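Local coordinates for protein COMB10 (Helicobacter pylori, PDB 2BHV) that is a core subunit of the Com type IV secretion system, a TrbI/VirB10-family protein with a periplasmic domain, at residues Ile82-Ser86 / Ile111-Gly115; Asn157-Ile161 / Gly219-Phe223. All blocks are in the same frame, centred on the assembly; numbering follows the deposited sequence.

Contact 1 (Ile82-Ser86 / Ile111-Gly115); sequences IPKGS and ITPHG
Pro-83 and Thr-112 carry the apolar side of this contact: the methyl CG2 of Thr-112 sits against the proline ring, 3.5 Å from CD of Pro-83, and the two side chains meet at a slant. The first torsion of Thr-112 (chi1 73°) sets CG2 anti to its own carbonyl carbon, and this turns the methyl to Pro-83, while OG1 is bonded to the backbone N of Ile-116. The second proline touches the first, with CD of Pro-113 3.9 Å from CB of Pro-83. Beyond it, CG of Pro-113 comes up to the backbone of the facing turn and rests 3.5 Å from O of Lys-84.

Each segment holds a beta turn that follows the end of a strand. Pro-83 to Ser-86 forms a type II turn, closed by Ser-86 N on Pro-83 O, with Gly-85 at the left-handed backbone angles of its third position; Thr-112 to Gly-115 forms a type I turn, closed by Gly-115 N on Thr-112 O. The first turn leads into strand 87-94, and the second follows strand 103-111, its antiparallel neighbour in the large sheet of this TrbI/VirB10-family domain.

The polar contacts are few. CA of Ser-86 makes a CA-H...O contact with O of Ile-111 at 3.3 Å. OG of Ser-86 packs 3.7 Å from CD of Pro-113; it also lies close to O of Pro-83 in its own turn, but that pair is too short to be other than doubtful. OG1 of Thr-112 takes a weak second bond from Gly-115 N.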
ATOM      1  N   ILE A  82      36.830  -7.261  19.452  1.00 46.45           N
ATOM      2  CA  ILE A  82      36.634  -6.190  18.468  1.00 46.52           C
ATOM      3  C   ILE A  82      36.875  -4.832  19.120  1.00 46.60           C
ATOM      4  O   ILE A  82      36.051  -4.375  19.915  1.00 46.51           O
ATOM      5  CB  ILE A  82      35.241  -6.204  17.808  1.00 46.56           C
ATOM      6  CG1 ILE A  82      34.901  -7.598  17.279  1.00 46.39           C
ATOM      7  CG2 ILE A  82      35.192  -5.164  16.681  1.00 46.52           C
ATOM      8  CD1 ILE A  82      33.492  -7.744  16.790  1.00 45.89           C
ATOM      9  N   PRO A  83      38.029  -4.203  18.805  1.00 46.68           N
ATOM     10  CA  PRO A  83      38.418  -2.901  19.355  1.00 46.51           C
ATOM     11  C   PRO A  83      37.544  -1.778  18.833  1.00 46.35           C
ATOM     12  O   PRO A  83      37.135  -1.797  17.670  1.00 46.50           O
ATOM     13  CB  PRO A  83      39.860  -2.714  18.861  1.00 46.45           C
ATOM     14  CG  PRO A  83      40.305  -4.077  18.402  1.00 46.72           C
ATOM     15  CD  PRO A  83      39.065  -4.742  17.905  1.00 46.76           C
ATOM     16  N   LYS A  84      37.249  -0.822  19.705  1.00 46.20           N
ATOM     17  CA  LYS A  84      36.603   0.417  19.314  1.00 46.01           C
ATOM     18  C   LYS A  84      37.301   1.005  18.098  1.00 45.98           C
ATOM     19  O   LYS A  84      38.531   1.055  18.034  1.00 46.10           O
ATOM     20  CB  LYS A  84      36.665   1.408  20.466  1.00 45.88           C
ATOM     21  CG  LYS A  84      35.923   2.698  20.229  1.00 46.11           C
ATOM     22  CD  LYS A  84      36.194   3.676  21.359  1.00 46.66           C
ATOM     23  CE  LYS A  84      35.433   4.962  21.176  1.00 46.89           C
ATOM     24  NZ  LYS A  84      36.011   6.005  22.058  1.00 47.97           N
ATOM     25  N   GLY A  85      36.509   1.429  17.122  1.00 45.91           N
ATOM     26  CA  GLY A  85      37.046   2.078  15.942  1.00 45.72           C
ATOM     27  C   GLY A  85      37.313   1.141  14.790  1.00 45.76           C
ATOM     28  O   GLY A  85      37.721   1.586  13.716  1.00 45.78           O
ATOM     29  N   SER A  86      37.085  -0.159  14.988  1.00 45.89           N
ATOM     30  CA  SER A  86      37.204  -1.117  13.874  1.00 45.98           C
ATOM     31  C   SER A  86      36.192  -0.818  12.765  1.00 46.02           C
ATOM     32  O   SER A  86      35.058  -0.388  13.017  1.00 45.87           O
ATOM     33  CB  SER A  86      37.027  -2.558  14.332  1.00 45.78           C
ATOM     34  OG  SER A  86      37.643  -2.794  15.573  1.00 46.28           O
ATOM     35  N   ILE A 111      37.979  -4.999  10.159  1.00 46.41           N
ATOM     36  CA  ILE A 111      39.372  -4.563  10.172  1.00 46.45           C
ATOM     37  C   ILE A 111      39.645  -3.720  11.415  1.00 46.50           C
ATOM     38  O   ILE A 111      39.076  -2.634  11.573  1.00 46.61           O
ATOM     39  CB  ILE A 111      39.748  -3.781   8.892  1.00 46.39           C
ATOM     40  CG1 ILE A 111      39.466  -4.637   7.647  1.00 46.35           C
ATOM     41  CG2 ILE A 111      41.212  -3.336   8.949  1.00 46.25           C
ATOM     42  CD1 ILE A 111      39.670  -3.908   6.322  1.00 46.61           C
ATOM     43  N   THR A 112      40.500  -4.226  12.306  1.00 46.42           N
ATOM     44  CA  THR A 112      40.813  -3.497  13.532  1.00 46.61           C
ATOM     45  C   THR A 112      41.693  -2.284  13.215  1.00 46.75           C
ATOM     46  O   THR A 112      42.334  -2.229  12.161  1.00 46.66           O
ATOM     47  CB  THR A 112      41.487  -4.378  14.633  1.00 46.86           C
ATOM     48  OG1 THR A 112      42.852  -4.679  14.273  1.00 47.42           O
ATOM     49  CG2 THR A 112      40.688  -5.652  14.907  1.00 46.30           C
ATOM     50  N   PRO A 113      41.721  -1.297  14.122  1.00 46.91           N
ATOM     51  CA  PRO A 113      42.512  -0.102  13.882  1.00 47.06           C
ATOM     52  C   PRO A 113      44.008  -0.410  13.675  1.00 47.30           C
ATOM     53  O   PRO A 113      44.717   0.344  12.974  1.00 47.32           O
ATOM     54  CB  PRO A 113      42.305   0.710  15.163  1.00 47.06           C
ATOM     55  CG  PRO A 113      41.019   0.211  15.724  1.00 47.07           C
ATOM     56  CD  PRO A 113      41.020  -1.239  15.417  1.00 46.93           C
ATOM     57  N   HIS A 114      44.489  -1.492  14.280  1.00 47.33           N
ATOM     58  CA  HIS A 114      45.873  -1.898  14.060  1.00 47.52           C
ATOM     59  C   HIS A 114      46.050  -2.629  12.743  1.00 47.50           C
ATOM     60  O   HIS A 114      47.173  -2.797  12.281  1.00 47.72           O
ATOM     61  CB  HIS A 114      46.411  -2.712  15.234  1.00 47.59           C
ATOM     62  CG  HIS A 114      46.938  -1.862  16.351  1.00 48.73           C
ATOM     63  ND1 HIS A 114      46.599  -0.525  16.495  1.00 49.30           N
ATOM     64  CD2 HIS A 114      47.766  -2.152  17.384  1.00 49.09           C
ATOM     65  CE1 HIS A 114      47.208  -0.028  17.559  1.00 49.09           C
ATOM     66  NE2 HIS A 114      47.918  -0.996  18.122  1.00 49.96           N
ATOM     67  N   GLY A 115      44.941  -3.056  12.143  1.00 47.44           N
ATOM     68  CA  GLY A 115      44.959  -3.627  10.805  1.00 47.17           C
ATOM     69  C   GLY A 115      44.933  -5.137  10.754  1.00 47.14           C
ATOM     70  O   GLY A 115      45.319  -5.720   9.747  1.00 47.22           O
TER

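Contact 2 (Asn157-Ile161 / Gly219-Phe223); sequences NGLLI and GSRVF
CB of Asn-157 lies over one face of the Phe-223 ring, offset toward the rim, and the amide plane of Asn-157 is tilted 31° from the ring plane. This CB makes a CH-pi contact 4.0 Å from the ring centroid, and OD1 of Asn-157 is 3.4 Å from CE2 of Phe-223. With CG anti to the backbone N (chi1 -167°), the amide carries on over the CE2-CZ side of the ring and past its rim, while its ND2 meets CG of Arg-221 at 3.5 Å. Arg-221 runs beside Asn-157 in the same direction, then bends at chi2; its NE forms a salt bridge with Glu-69.

Asn-157 and Gly-158 both face Arg-221, a classic beta bulge where strand 152-156 runs out beside strand 221-226. Two backbone bonds frame it: Asn-157 N to Arg-221 O, and Arg-221 N to Gly-158 O at 2.8 Å with an N-H...O angle of 167°.

Past the bulge, OG of Ser-220 accepts the N-H of Leu-160 at 2.9 Å and also bonds to O of Arg-217. Leu-159 slants across Val-222, with CD2 of Leu-159 3.7 Å from CG2 of Val-222; Ile-196 of the second subunit packs on Leu-159, whose backbone N is bonded to Gln-187 of that subunit.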
ATOM      1  N   ASN A 157      19.856   1.204  15.857  1.00 46.09           N
ATOM      2  CA  ASN A 157      20.180   2.037  16.986  1.00 46.02           C
ATOM      3  C   ASN A 157      19.905   3.495  16.648  1.00 46.16           C
ATOM      4  O   ASN A 157      20.532   4.397  17.190  1.00 46.35           O
ATOM      5  CB  ASN A 157      21.617   1.820  17.400  1.00 45.91           C
ATOM      6  CG  ASN A 157      21.926   2.410  18.752  1.00 45.21           C
ATOM      7  OD1 ASN A 157      21.053   2.570  19.595  1.00 43.96           O
ATOM      8  ND2 ASN A 157      23.181   2.736  18.962  1.00 45.29           N
ATOM      9  N   GLY A 158      18.930   3.707  15.766  1.00 46.17           N
ATOM     10  CA  GLY A 158      18.600   5.025  15.253  1.00 45.92           C
ATOM     11  C   GLY A 158      19.061   5.161  13.819  1.00 45.94           C
ATOM     12  O   GLY A 158      20.162   5.665  13.556  1.00 46.01           O
ATOM     13  N   LEU A 159      18.228   4.694  12.893  1.00 45.97           N
ATOM     14  CA  LEU A 159      18.504   4.830  11.468  1.00 46.14           C
ATOM     15  C   LEU A 159      18.004   6.174  10.951  1.00 46.25           C
ATOM     16  O   LEU A 159      16.905   6.614  11.302  1.00 46.24           O
ATOM     17  CB  LEU A 159      17.839   3.706  10.671  1.00 46.00           C
ATOM     18  CG  LEU A 159      18.199   2.261  11.000  1.00 46.10           C
ATOM     19  CD1 LEU A 159      17.281   1.288  10.268  1.00 45.82           C
ATOM     20  CD2 LEU A 159      19.656   1.982  10.688  1.00 46.25           C
ATOM     21  N   LEU A 160      18.824   6.823  10.125  1.00 46.35           N
ATOM     22  CA  LEU A 160      18.392   7.995   9.389  1.00 46.71           C
ATOM     23  C   LEU A 160      17.822   7.566   8.049  1.00 46.89           C
ATOM     24  O   LEU A 160      18.570   7.255   7.113  1.00 46.83           O
ATOM     25  CB  LEU A 160      19.550   8.948   9.191  1.00 46.79           C
ATOM     26  CG  LEU A 160      19.755   9.986  10.290  1.00 46.97           C
ATOM     27  CD1 LEU A 160      20.398   9.367  11.526  1.00 47.33           C
ATOM     28  CD2 LEU A 160      20.617  11.129   9.745  1.00 47.37           C
ATOM     29  N   ILE A 161      16.490   7.533   7.971  1.00 47.06           N
ATOM     30  CA  ILE A 161      15.814   6.936   6.822  1.00 47.26           C
ATOM     31  C   ILE A 161      15.119   7.973   5.961  1.00 47.70           C
ATOM     32  O   ILE A 161      14.201   8.643   6.418  1.00 47.73           O
ATOM     33  CB  ILE A 161      14.780   5.885   7.244  1.00 47.11           C
ATOM     34  CG1 ILE A 161      15.433   4.792   8.101  1.00 46.92           C
ATOM     35  CG2 ILE A 161      14.118   5.282   6.006  1.00 46.90           C
ATOM     36  CD1 ILE A 161      14.480   4.096   9.047  1.00 46.89           C
ATOM     37  N   GLY A 219      25.836   7.724   8.882  1.00 45.79           N
ATOM     38  CA  GLY A 219      25.609   8.306  10.192  1.00 45.66           C
ATOM     39  C   GLY A 219      24.513   7.569  10.940  1.00 45.78           C
ATOM     40  O   GLY A 219      24.314   7.771  12.145  1.00 45.85           O
ATOM     41  N   SER A 220      23.789   6.712  10.223  1.00 45.68           N
ATOM     42  CA  SER A 220      22.797   5.871  10.840  1.00 45.44           C
ATOM     43  C   SER A 220      23.480   5.004  11.864  1.00 45.41           C
ATOM     44  O   SER A 220      24.596   4.538  11.649  1.00 45.18           O
ATOM     45  CB  SER A 220      22.105   5.010   9.797  1.00 45.58           C
ATOM     46  OG  SER A 220      21.235   5.786   8.998  1.00 46.20           O
ATOM     47  N   ARG A 221      22.794   4.794  12.978  1.00 45.57           N
ATOM     48  CA  ARG A 221      23.327   4.049  14.096  1.00 45.46           C
ATOM     49  C   ARG A 221      22.699   2.666  14.153  1.00 45.51           C
ATOM     50  O   ARG A 221      21.492   2.506  13.997  1.00 45.58           O
ATOM     51  CB  ARG A 221      23.026   4.803  15.375  1.00 45.60           C
ATOM     52  CG  ARG A 221      24.181   4.880  16.353  1.00 45.90           C
ATOM     53  CD  ARG A 221      25.022   6.071  16.055  1.00 46.04           C
ATOM     54  NE  ARG A 221      25.916   6.424  17.152  1.00 45.88           N
ATOM     55  CZ  ARG A 221      25.969   7.630  17.723  1.00 45.94           C
ATOM     56  NH1 ARG A 221      25.170   8.615  17.318  1.00 46.29           N
ATOM     57  NH2 ARG A 221      26.827   7.859  18.704  1.00 45.53           N
ATOM     58  N   VAL A 222      23.524   1.665  14.415  1.00 45.78           N
ATOM     59  CA  VAL A 222      23.136   0.280  14.217  1.00 45.79           C
ATOM     60  C   VAL A 222      23.696  -0.648  15.320  1.00 45.73           C
ATOM     61  O   VAL A 222      24.735  -0.353  15.898  1.00 45.90           O
ATOM     62  CB  VAL A 222      23.598  -0.138  12.802  1.00 45.76           C
ATOM     63  CG1 VAL A 222      24.454  -1.390  12.815  1.00 45.79           C
ATOM     64  CG2 VAL A 222      22.412  -0.236  11.852  1.00 45.51           C
ATOM     65  N   PHE A 223      22.997  -1.739  15.627  1.00 45.47           N
ATOM     66  CA  PHE A 223      23.596  -2.833  16.390  1.00 45.35           C
ATOM     67  C   PHE A 223      23.869  -3.988  15.451  1.00 45.25           C
ATOM     68  O   PHE A 223      22.964  -4.455  14.758  1.00 45.22           O
ATOM     69  CB  PHE A 223      22.675  -3.335  17.511  1.00 45.36           C
ATOM     70  CG  PHE A 223      22.487  -2.364  18.613  1.00 45.41           C
ATOM     71  CD1 PHE A 223      23.534  -2.040  19.451  1.00 45.70           C
ATOM     72  CD2 PHE A 223      21.260  -1.772  18.823  1.00 45.66           C
ATOM     73  CE1 PHE A 223      23.364  -1.135  20.469  1.00 45.24           C
ATOM     74  CE2 PHE A 223      21.089  -0.858  19.848  1.00 45.80           C
ATOM     75  CZ  PHE A 223      22.143  -0.537  20.667  1.00 44.80           C
TER

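Overall arrangement
From the N terminus, the chain passes through strands 48-52 and 62-68 before reaching 82-86. Strands 87-94 and 103-111 then run out and back, and contact 1 closes this mostly strand excursion where 111-115 arrives. The chain continues through strand 117-119 and helix 132-146 to strand 152-156 and segment 157-161. Helices 184-190 and 196-209 lie inside the longer excursion that contact 2 closes at 219-223. The contacts follow in series, neither nested nor crossed, with centres about 20 Å apart. Contact 1 joins turns flanking central strands of the large sheet; contact 2 extends the pairing at its 152-156 edge, beside the second subunit.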